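Local coordinates for metallophosphoesterase TT1561-like domain-containing protein (Aquifex aeolicus, PDB 2YVT) that is of unknown function but probably hydrolyses phosphoester bonds, as a member of the calcineurin-like metallophosphoesterase superfamily, at residues Y73-E76 with T77-F81; R64-I67 with H68-H72. All coordinates share one frame; numbering follows the deposited sequence.

Contact 1. Residues Y73-E76 with T77-F81; sequences YIIE and TLDKF
Tyr73 and Thr77 stand one turn apart on the same helix, and residues 73-76 run straight on into 77-81. The backbone torsions are alpha-helical throughout. The i to i+4 bonds run Tyr73 to Thr77, Ile74 to Leu78, Ile75 to Asp79 and Glu76 to Lys80. Thr77 N gives the first, 2.9 Å from Tyr73 O. Lys80 N closes the last, 3.0 Å from Glu76 O.

Tyr73 O is held twice. Thr77 OG1 also donates to Tyr73 O, at 2.7 Å, and it reaches the carbonyl from the opposite face to Thr77 N. The torsion explains this: OG1 lies beside its own backbone N and anti to the carbonyl carbon (chi1 -53°), which turns the hydroxyl back down the helix. This is a common way for a helical threonine to satisfy its hydroxyl. Thr77 OG1 also comes 3.3 Å from Tyr73 CD1, at a slant to the ring.

Ile74 and Leu78 lie side by side, with Ile74 CG2 3.8 Å from Leu78 CD1. Ile75 and Asp79 do the same on a more exposed side. There Ile75 CG2 meets Asp79 OD2 at 3.6 Å. The carboxylate of Asp79 sits near Ile75 O, but both groups are acceptors and no bond joins them.

Ile74 and Leu78 pack on helix 103-112, through Ile105, Phe106 and Ala109. Tyr73 OH is bonded to Glu16 and to the backbone N of Asn45, and Thr77 touches Leu43. Helix 65-86 is thus packed against helix 103-112 and the loops that follow strands 7-12 and 35-39.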
loop_
_atom_site.group_PDB
_atom_site.type_symbol
_atom_site.label_atom_id
_atom_site.label_comp_id
_atom_site.label_asym_id
_atom_site.label_seq_id
_atom_site.Cartn_x
_atom_site.Cartn_y
_atom_site.Cartn_z
ATOM N N TYR A 73 15.363 -15.277 -0.092
ATOM C CA TYR A 73 15.101 -14.206 -1.075
ATOM C C TYR A 73 14.158 -13.138 -0.511
ATOM O O TYR A 73 14.423 -11.937 -0.632
ATOM C CB TYR A 73 14.549 -14.782 -2.396
ATOM C CG TYR A 73 13.465 -13.937 -3.064
ATOM C CD1 TYR A 73 13.784 -12.760 -3.746
ATOM C CD2 TYR A 73 12.120 -14.326 -3.015
ATOM C CE1 TYR A 73 12.794 -11.982 -4.354
ATOM C CE2 TYR A 73 11.110 -13.552 -3.621
ATOM C CZ TYR A 73 11.460 -12.387 -4.286
ATOM O OH TYR A 73 10.484 -11.625 -4.894
ATOM N N ILE A 74 13.068 -13.577 0.114
ATOM C CA ILE A 74 12.062 -12.640 0.643
ATOM C C ILE A 74 12.685 -11.743 1.711
ATOM O O ILE A 74 12.542 -10.517 1.679
ATOM C CB ILE A 74 10.828 -13.396 1.214
ATOM C CG1 ILE A 74 10.050 -14.085 0.092
ATOM C CG2 ILE A 74 9.918 -12.456 2.025
ATOM C CD1 ILE A 74 9.069 -15.127 0.597
ATOM N N ILE A 75 13.405 -12.357 2.643
ATOM C CA ILE A 75 14.049 -11.611 3.726
ATOM C C ILE A 75 15.112 -10.630 3.223
ATOM O O ILE A 75 15.138 -9.462 3.628
ATOM C CB ILE A 75 14.659 -12.575 4.774
ATOM C CG1 ILE A 75 13.535 -13.344 5.478
ATOM C CG2 ILE A 75 15.505 -11.794 5.773
ATOM C CD1 ILE A 75 13.992 -14.620 6.171
ATOM N N GLU A 76 15.989 -11.101 2.346
ATOM C CA GLU A 76 17.062 -10.269 1.806
ATOM C C GLU A 76 16.482 -9.072 1.049
ATOM O O GLU A 76 16.963 -7.938 1.171
ATOM C CB GLU A 76 17.939 -11.117 0.878
ATOM C CG GLU A 76 19.216 -10.451 0.385
ATOM C CD GLU A 76 20.145 -11.423 -0.349
ATOM O OE1 GLU A 76 19.676 -12.488 -0.803
ATOM O OE2 GLU A 76 21.352 -11.121 -0.466
ATOM N N THR A 77 15.435 -9.330 0.268
ATOM C CA THR A 77 14.848 -8.290 -0.568
ATOM C C THR A 77 14.089 -7.273 0.286
ATOM O O THR A 77 14.199 -6.070 0.065
ATOM C CB THR A 77 13.947 -8.898 -1.653
ATOM O OG1 THR A 77 14.694 -9.882 -2.374
ATOM C CG2 THR A 77 13.455 -7.827 -2.631
ATOM N N LEU A 78 13.355 -7.749 1.286
ATOM C CA LEU A 78 12.673 -6.825 2.202
ATOM C C LEU A 78 13.656 -5.979 3.004
ATOM O O LEU A 78 13.453 -4.770 3.181
ATOM C CB LEU A 78 11.739 -7.580 3.146
ATOM C CG LEU A 78 10.456 -8.129 2.523
ATOM C CD1 LEU A 78 9.722 -9.002 3.542
ATOM C CD2 LEU A 78 9.560 -7.014 1.999
ATOM N N ASP A 79 14.734 -6.603 3.477
ATOM C CA ASP A 79 15.751 -5.866 4.213
ATOM C C ASP A 79 16.350 -4.774 3.332
ATOM O O ASP A 79 16.553 -3.645 3.784
ATOM C CB ASP A 79 16.841 -6.811 4.717
ATOM C CG ASP A 79 16.374 -7.701 5.845
ATOM O OD1 ASP A 79 15.272 -7.484 6.396
ATOM O OD2 ASP A 79 17.128 -8.643 6.184
ATOM N N LYS A 80 16.600 -5.106 2.066
ATOM C CA LYS A 80 17.142 -4.131 1.118
ATOM C C LYS A 80 16.156 -2.997 0.868
ATOM O O LYS A 80 16.548 -1.827 0.791
ATOM C CB LYS A 80 17.514 -4.815 -0.198
ATOM C CG LYS A 80 18.219 -3.918 -1.192
ATOM C CD LYS A 80 18.582 -4.738 -2.407
ATOM C CE LYS A 80 19.159 -3.904 -3.528
ATOM N NZ LYS A 80 19.423 -4.799 -4.699
ATOM N N PHE A 81 14.872 -3.340 0.769
ATOM C CA PHE A 81 13.838 -2.325 0.613
ATOM C C PHE A 81 13.827 -1.359 1.804
ATOM O O PHE A 81 13.826 -0.147 1.617
ATOM C CB PHE A 81 12.459 -2.976 0.455
ATOM C CG PHE A 81 11.311 -2.008 0.602
ATOM C CD1 PHE A 81 10.925 -1.198 -0.455
ATOM C CD2 PHE A 81 10.613 -1.916 1.806
ATOM C CE1 PHE A 81 9.862 -0.301 -0.322
ATOM C CE2 PHE A 81 9.549 -1.025 1.948
ATOM C CZ PHE A 81 9.178 -0.212 0.884
#

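Contact 2. Residues R64-I67 with H68-H72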
loop_
_atom_site.group_PDB
_atom_site.type_symbol
_atom_site.label_atom_id
_atom_site.label_comp_id
_atom_site.label_asym_id
_atom_site.label_seq_id
_atom_site.Cartn_x
_atom_site.Cartn_y
_atom_site.Cartn_z
ATOM N N ARG A 64 3.909 -25.800 1.570
ATOM C CA ARG A 64 4.673 -24.836 2.352
ATOM C C ARG A 64 6.183 -24.895 2.099
ATOM O O ARG A 64 6.914 -23.991 2.494
ATOM C CB ARG A 64 4.344 -24.957 3.844
ATOM C CG ARG A 64 2.905 -24.585 4.169
ATOM C CD ARG A 64 2.662 -24.531 5.676
ATOM N NE ARG A 64 3.379 -23.425 6.300
ATOM C CZ ARG A 64 2.927 -22.172 6.364
ATOM N NH1 ARG A 64 1.746 -21.854 5.845
ATOM N NH2 ARG A 64 3.658 -21.238 6.956
ATOM N N LYS A 65 6.646 -25.952 1.425
ATOM C CA LYS A 65 8.046 -26.011 1.001
ATOM C C LYS A 65 8.376 -24.841 0.072
ATOM O O LYS A 65 9.492 -24.337 0.091
ATOM C CB LYS A 65 8.366 -27.344 0.315
ATOM C CG LYS A 65 8.235 -28.552 1.215
ATOM C CD LYS A 65 8.863 -29.776 0.561
ATOM C CE LYS A 65 8.782 -30.991 1.471
ATOM N NZ LYS A 65 9.695 -30.882 2.645
ATOM N N VAL A 66 7.389 -24.394 -0.709
ATOM C CA VAL A 66 7.582 -23.234 -1.594
ATOM C C VAL A 66 7.886 -21.963 -0.787
ATOM O O VAL A 66 8.739 -21.157 -1.175
ATOM C CB VAL A 66 6.373 -23.032 -2.553
ATOM C CG1 VAL A 66 6.541 -21.774 -3.388
ATOM C CG2 VAL A 66 6.231 -24.239 -3.471
ATOM N N ILE A 67 7.205 -21.798 0.347
ATOM C CA ILE A 67 7.509 -20.680 1.239
ATOM C C ILE A 67 8.932 -20.816 1.767
ATOM O O ILE A 67 9.747 -19.905 1.646
ATOM C CB ILE A 67 6.524 -20.602 2.433
ATOM C CG1 ILE A 67 5.098 -20.348 1.935
ATOM C CG2 ILE A 67 6.963 -19.524 3.425
ATOM C CD1 ILE A 67 4.026 -20.471 3.009
ATOM N N HIS A 68 9.237 -21.978 2.331
ATOM C CA HIS A 68 10.520 -22.169 2.984
ATOM C C HIS A 68 11.701 -21.959 2.030
ATOM O O HIS A 68 12.688 -21.318 2.398
ATOM C CB HIS A 68 10.556 -23.535 3.676
ATOM C CG HIS A 68 9.436 -23.738 4.652
ATOM N ND1 HIS A 68 8.856 -24.967 4.872
ATOM C CD2 HIS A 68 8.779 -22.864 5.452
ATOM C CE1 HIS A 68 7.894 -24.846 5.769
ATOM N NE2 HIS A 68 7.826 -23.579 6.137
ATOM N N GLU A 69 11.573 -22.440 0.791
ATOM C CA GLU A 69 12.668 -22.330 -0.175
ATOM C C GLU A 69 12.850 -20.917 -0.736
ATOM O O GLU A 69 13.887 -20.603 -1.330
ATOM C CB GLU A 69 12.538 -23.375 -1.292
ATOM C CG GLU A 69 11.399 -23.166 -2.278
ATOM C CD GLU A 69 11.033 -24.445 -3.026
ATOM O OE1 GLU A 69 10.075 -24.414 -3.822
ATOM O OE2 GLU A 69 11.705 -25.477 -2.820
ATOM N N ASN A 70 11.853 -20.063 -0.517
ATOM C CA ASN A 70 11.923 -18.672 -0.963
ATOM C C ASN A 70 12.178 -17.668 0.164
ATOM O O ASN A 70 12.337 -16.476 -0.092
ATOM C CB ASN A 70 10.657 -18.307 -1.754
ATOM C CG ASN A 70 10.656 -18.899 -3.151
ATOM O OD1 ASN A 70 9.967 -19.884 -3.426
ATOM N ND2 ASN A 70 11.451 -18.316 -4.037
ATOM N N GLU A 71 12.239 -18.150 1.405
ATOM C CA GLU A 71 12.404 -17.268 2.563
ATOM C C GLU A 71 13.671 -16.425 2.514
ATOM O O GLU A 71 13.629 -15.244 2.850
ATOM C CB GLU A 71 12.339 -18.050 3.880
ATOM C CG GLU A 71 10.932 -18.415 4.291
ATOM C CD GLU A 71 10.880 -19.206 5.581
ATOM O OE1 GLU A 71 11.900 -19.248 6.307
ATOM O OE2 GLU A 71 9.811 -19.781 5.871
ATOM N N HIS A 72 14.796 -17.016 2.099
ATOM C CA HIS A 72 16.039 -16.259 2.038
ATOM C C HIS A 72 15.917 -15.048 1.102
ATOM O O HIS A 72 16.303 -13.930 1.480
ATOM C CB HIS A 72 17.222 -17.148 1.639
ATOM C CG HIS A 72 18.538 -16.434 1.688
ATOM N ND1 HIS A 72 19.084 -15.809 0.589
ATOM C CD2 HIS A 72 19.397 -16.212 2.712
ATOM C CE1 HIS A 72 20.232 -15.249 0.926
ATOM N NE2 HIS A 72 20.444 -15.477 2.210
HETATM O O HOH W 1 5.622 -24.359 7.732
HETATM O O HOH W 2 6.412 -21.492 7.646
#
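His68 turns its ring back toward Arg64, with CG beside its own backbone N (chi1 -56°). Arg64 takes a similar first torsion and then bends about its CG-CD bond (chi3 68°). Its guanidinium therefore comes round to the side where the imidazole lies.

The two heads do not touch directly; two waters join them. Water 1 accepts from Arg64 NE at 2.8 Å and bonds His68 NE2. Water 2 accepts from Arg64 NH2 at 2.9 Å and bonds the same NE2. Both waters lie in plane at the edges of the two flat groups. Arg64 O sits over one face of the imidazole of His68, 3.2 Å above its plane and toward the rim. Arg64 O also accepts from His68 N, at 3.1 Å.

The helix is less regular at Asn70. Asn70 N bonds Ile67 O at 3.0 Å, an i to i+3 step. Its bond to Val66 O is weak. Asn70 N sits above the carbonyl plane of Ile67, away from a lone-pair direction.

Glu71 reaches back across Ile67. Glu71 OE2 lies near Ile67 CG2 and in plane at the edge of the imidazole, 3.3 Å from His68 CD2. With an alanine here, that ring edge and Ile67 CG2 would lose their carboxylate neighbour, and the imidazole would probably be freer to turn.

Val66 and Asn70 face helix 46-57. Arg64 NH1 forms a salt bridge with Asp151, whose loop also touches Ile67. Arg64 thus has a direct charge partner on one side and a water-bridged histidine on the other. The nearby guanidinium would probably disfavour protonation of His68, while Glu71 would probably oppose that effect.

Contact 2 comes first along the chain and closes at His72; contact 1 opens at Tyr73. The two lie in series on helix 65-86, about 14 Å apart between centres. Neither nests in or crosses the other. Each closes only helical turns, so no longer loop is shut by either. Contact 2 is at the start of the helix, near the surface, where helix 46-57 and the loop carrying Asp151 meet it. Contact 1 is in the middle, where the helix is buried on one side by its neighbours. Together they follow one helix from an exposed end to a partly buried middle.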